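Local coordinates for putative D-tyrosyl-tRNA(Tyr) deacylase 2 (Leishmania major, PDB 1TC5), which probably hydrolyses D-tyrosyl-tRNA(Tyr) to D-tyrosine and free tRNA, working as a homodimer, possibly as a defence against D-tyrosine, at residues Ala124-Phe129 with Gly172-Arg177. Sequence-based numbering, arbitrary orientation.
Sequences ALYDRF and GTFGNR
Y126 reaches across from helix 119-136 and gives its hydroxyl proton to the backbone carbonyl of G172, with 2.8 Å between Y126 OH and G172 O. The carbonyl oxygen sits at the edge of the phenol ring, near its plane, while the hydroxyl approaches the C=O well off its axis and lies tilted by 28° from the carbonyl plane. With CG anti to the backbone N (chi1 174°), the tyrosine ring stretches away from the helix and carries its OH to the loop. G172 N is also close, but its angle to the hydroxyl is poor, so the carbonyl is the partner that holds the phenol.

F174 comes back the other way. Its CG is likewise anti to its own N, and the two side chains slide past each other in opposite directions. The closest atoms are F174 CD1 and Y126 CD2, 3.7 Å apart, with Y126 CG almost as near to CD1; F174 CB also lies 3.9 Å from Y126 CD2, and F174 CE1 extends as far as Y126 CB. The ring planes are inclined at 33° with centroids 5.5 Å apart, an oblique aromatic contact.

Y126 is buried, with I42 and F44 of strand 37-45 and I96 and P98 of strand 93-98 also against it; F174 shares P98 but remains partly exposed. G172, whose carbonyl Y126 holds, is itself tied by backbone bonding to I96 of strand 93-98. F174 and G175 occupy the two central positions of a type II beta turn from T173 to N176, closed by N176 N to T173 O, with G175 at positive phi. In this DTD-family fold, a helix lying on the mixed sheet is thus tied, by the Y126 hydroxyl bond and the Y126-F174 ring contact, to the loop after strand 169-171.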
loop_
_atom_site.group_PDB
_atom_site.type_symbol
_atom_site.label_atom_id
_atom_site.label_comp_id
_atom_site.label_asym_id
_atom_site.label_seq_id
_atom_site.Cartn_x
_atom_site.Cartn_y
_atom_site.Cartn_z
ATOM N N ALA A 124 18.645 -10.759 6.823
ATOM C CA ALA A 124 19.619 -10.064 7.669
ATOM C C ALA A 124 19.398 -8.560 7.672
ATOM O O ALA A 124 19.409 -7.937 8.729
ATOM C CB ALA A 124 21.031 -10.369 7.215
ATOM N N LEU A 125 19.195 -7.991 6.490
ATOM C CA LEU A 125 18.944 -6.552 6.366
ATOM C C LEU A 125 17.627 -6.179 7.054
ATOM O O LEU A 125 17.538 -5.153 7.725
ATOM C CB LEU A 125 18.933 -6.115 4.897
ATOM C CG LEU A 125 20.280 -6.181 4.140
ATOM C CD1 LEU A 125 20.067 -6.046 2.652
ATOM C CD2 LEU A 125 21.208 -5.089 4.617
ATOM N N TYR A 126 16.619 -7.029 6.895
ATOM C CA TYR A 126 15.284 -6.769 7.450
ATOM C C TYR A 126 15.330 -6.766 8.969
ATOM O O TYR A 126 14.782 -5.880 9.636
ATOM C CB TYR A 126 14.288 -7.843 7.020
ATOM C CG TYR A 126 12.931 -7.712 7.675
ATOM C CD1 TYR A 126 12.072 -6.666 7.335
ATOM C CD2 TYR A 126 12.505 -8.620 8.624
ATOM C CE1 TYR A 126 10.835 -6.514 7.946
ATOM C CE2 TYR A 126 11.263 -8.484 9.226
ATOM C CZ TYR A 126 10.431 -7.435 8.884
ATOM O OH TYR A 126 9.178 -7.306 9.475
ATOM N N ASP A 127 15.964 -7.791 9.498
ATOM C CA ASP A 127 16.176 -7.897 10.929
ATOM C C ASP A 127 16.944 -6.690 11.492
ATOM O O ASP A 127 16.591 -6.145 12.538
ATOM C CB ASP A 127 16.924 -9.192 11.220
ATOM C CG ASP A 127 16.999 -9.494 12.684
ATOM O OD1 ASP A 127 15.940 -9.808 13.263
ATOM O OD2 ASP A 127 18.067 -9.445 13.333
ATOM N N ARG A 128 17.994 -6.283 10.782
ATOM C CA ARG A 128 18.846 -5.180 11.224
ATOM C C ARG A 128 18.082 -3.878 11.160
ATOM O O ARG A 128 18.159 -3.056 12.064
ATOM C CB ARG A 128 20.109 -5.133 10.365
ATOM C CG ARG A 128 21.238 -4.310 10.919
ATOM C CD ARG A 128 21.982 -4.982 12.047
ATOM N NE ARG A 128 23.005 -4.108 12.630
ATOM C CZ ARG A 128 23.329 -4.062 13.925
ATOM N NH1 ARG A 128 22.723 -4.833 14.828
ATOM N NH2 ARG A 128 24.277 -3.231 14.324
ATOM N N PHE A 129 17.300 -3.719 10.106
ATOM C CA PHE A 129 16.484 -2.537 9.918
ATOM C C PHE A 129 15.406 -2.391 10.997
ATOM O O PHE A 129 15.188 -1.292 11.492
ATOM C CB PHE A 129 15.840 -2.558 8.533
ATOM C CG PHE A 129 14.933 -1.405 8.274
ATOM C CD1 PHE A 129 15.442 -0.214 7.758
ATOM C CD2 PHE A 129 13.569 -1.505 8.535
ATOM C CE1 PHE A 129 14.604 0.862 7.499
ATOM C CE2 PHE A 129 12.708 -0.423 8.264
ATOM C CZ PHE A 129 13.236 0.760 7.764
ATOM N N GLY A 172 6.546 -7.657 10.878
ATOM C CA GLY A 172 6.181 -8.962 10.380
ATOM C C GLY A 172 7.262 -9.996 10.574
ATOM O O GLY A 172 8.438 -9.683 10.747
ATOM N N THR A 173 6.839 -11.249 10.606
ATOM C CA THR A 173 7.755 -12.384 10.655
ATOM C C THR A 173 8.272 -12.568 9.246
ATOM O O THR A 173 7.469 -12.779 8.322
ATOM C CB THR A 173 6.965 -13.615 11.141
ATOM O OG1 THR A 173 6.433 -13.343 12.452
ATOM C CG2 THR A 173 7.871 -14.848 11.339
ATOM N N PHE A 174 9.585 -12.430 9.067
ATOM C CA PHE A 174 10.191 -12.562 7.760
ATOM C C PHE A 174 9.903 -13.934 7.159
ATOM O O PHE A 174 10.054 -14.958 7.835
ATOM C CB PHE A 174 11.707 -12.395 7.843
ATOM C CG PHE A 174 12.351 -12.182 6.495
ATOM C CD1 PHE A 174 12.199 -10.974 5.837
ATOM C CD2 PHE A 174 13.051 -13.203 5.869
ATOM C CE1 PHE A 174 12.770 -10.759 4.592
ATOM C CE2 PHE A 174 13.615 -13.005 4.614
ATOM C CZ PHE A 174 13.481 -11.778 3.979
ATOM N N GLY A 175 9.515 -13.949 5.885
ATOM C CA GLY A 175 9.266 -15.189 5.156
ATOM C C GLY A 175 7.852 -15.704 5.361
ATOM O O GLY A 175 7.468 -16.651 4.701
ATOM N N ASN A 176 7.078 -15.105 6.277
ATOM C CA ASN A 176 5.686 -15.512 6.477
ATOM C C ASN A 176 4.750 -14.797 5.505
ATOM O O ASN A 176 5.115 -13.823 4.856
ATOM C CB ASN A 176 5.204 -15.280 7.939
ATOM C CG ASN A 176 5.557 -16.432 8.875
ATOM O OD1 ASN A 176 6.434 -17.242 8.574
ATOM N ND2 ASN A 176 4.884 -16.499 10.029
ATOM N N ARG A 177 3.531 -15.319 5.407
ATOM C CA ARG A 177 2.432 -14.667 4.700
ATOM C C ARG A 177 1.921 -13.529 5.580
ATOM O O ARG A 177 1.582 -13.748 6.732
ATOM C CB ARG A 177 1.319 -15.681 4.429
ATOM C CG ARG A 177 0.068 -15.124 3.753
ATOM C CD ARG A 177 -0.881 -16.213 3.231
ATOM N NE ARG A 177 -1.390 -17.050 4.321
ATOM C CZ ARG A 177 -2.285 -16.667 5.242
ATOM N NH1 ARG A 177 -2.843 -15.460 5.214
ATOM N NH2 ARG A 177 -2.648 -17.511 6.192
#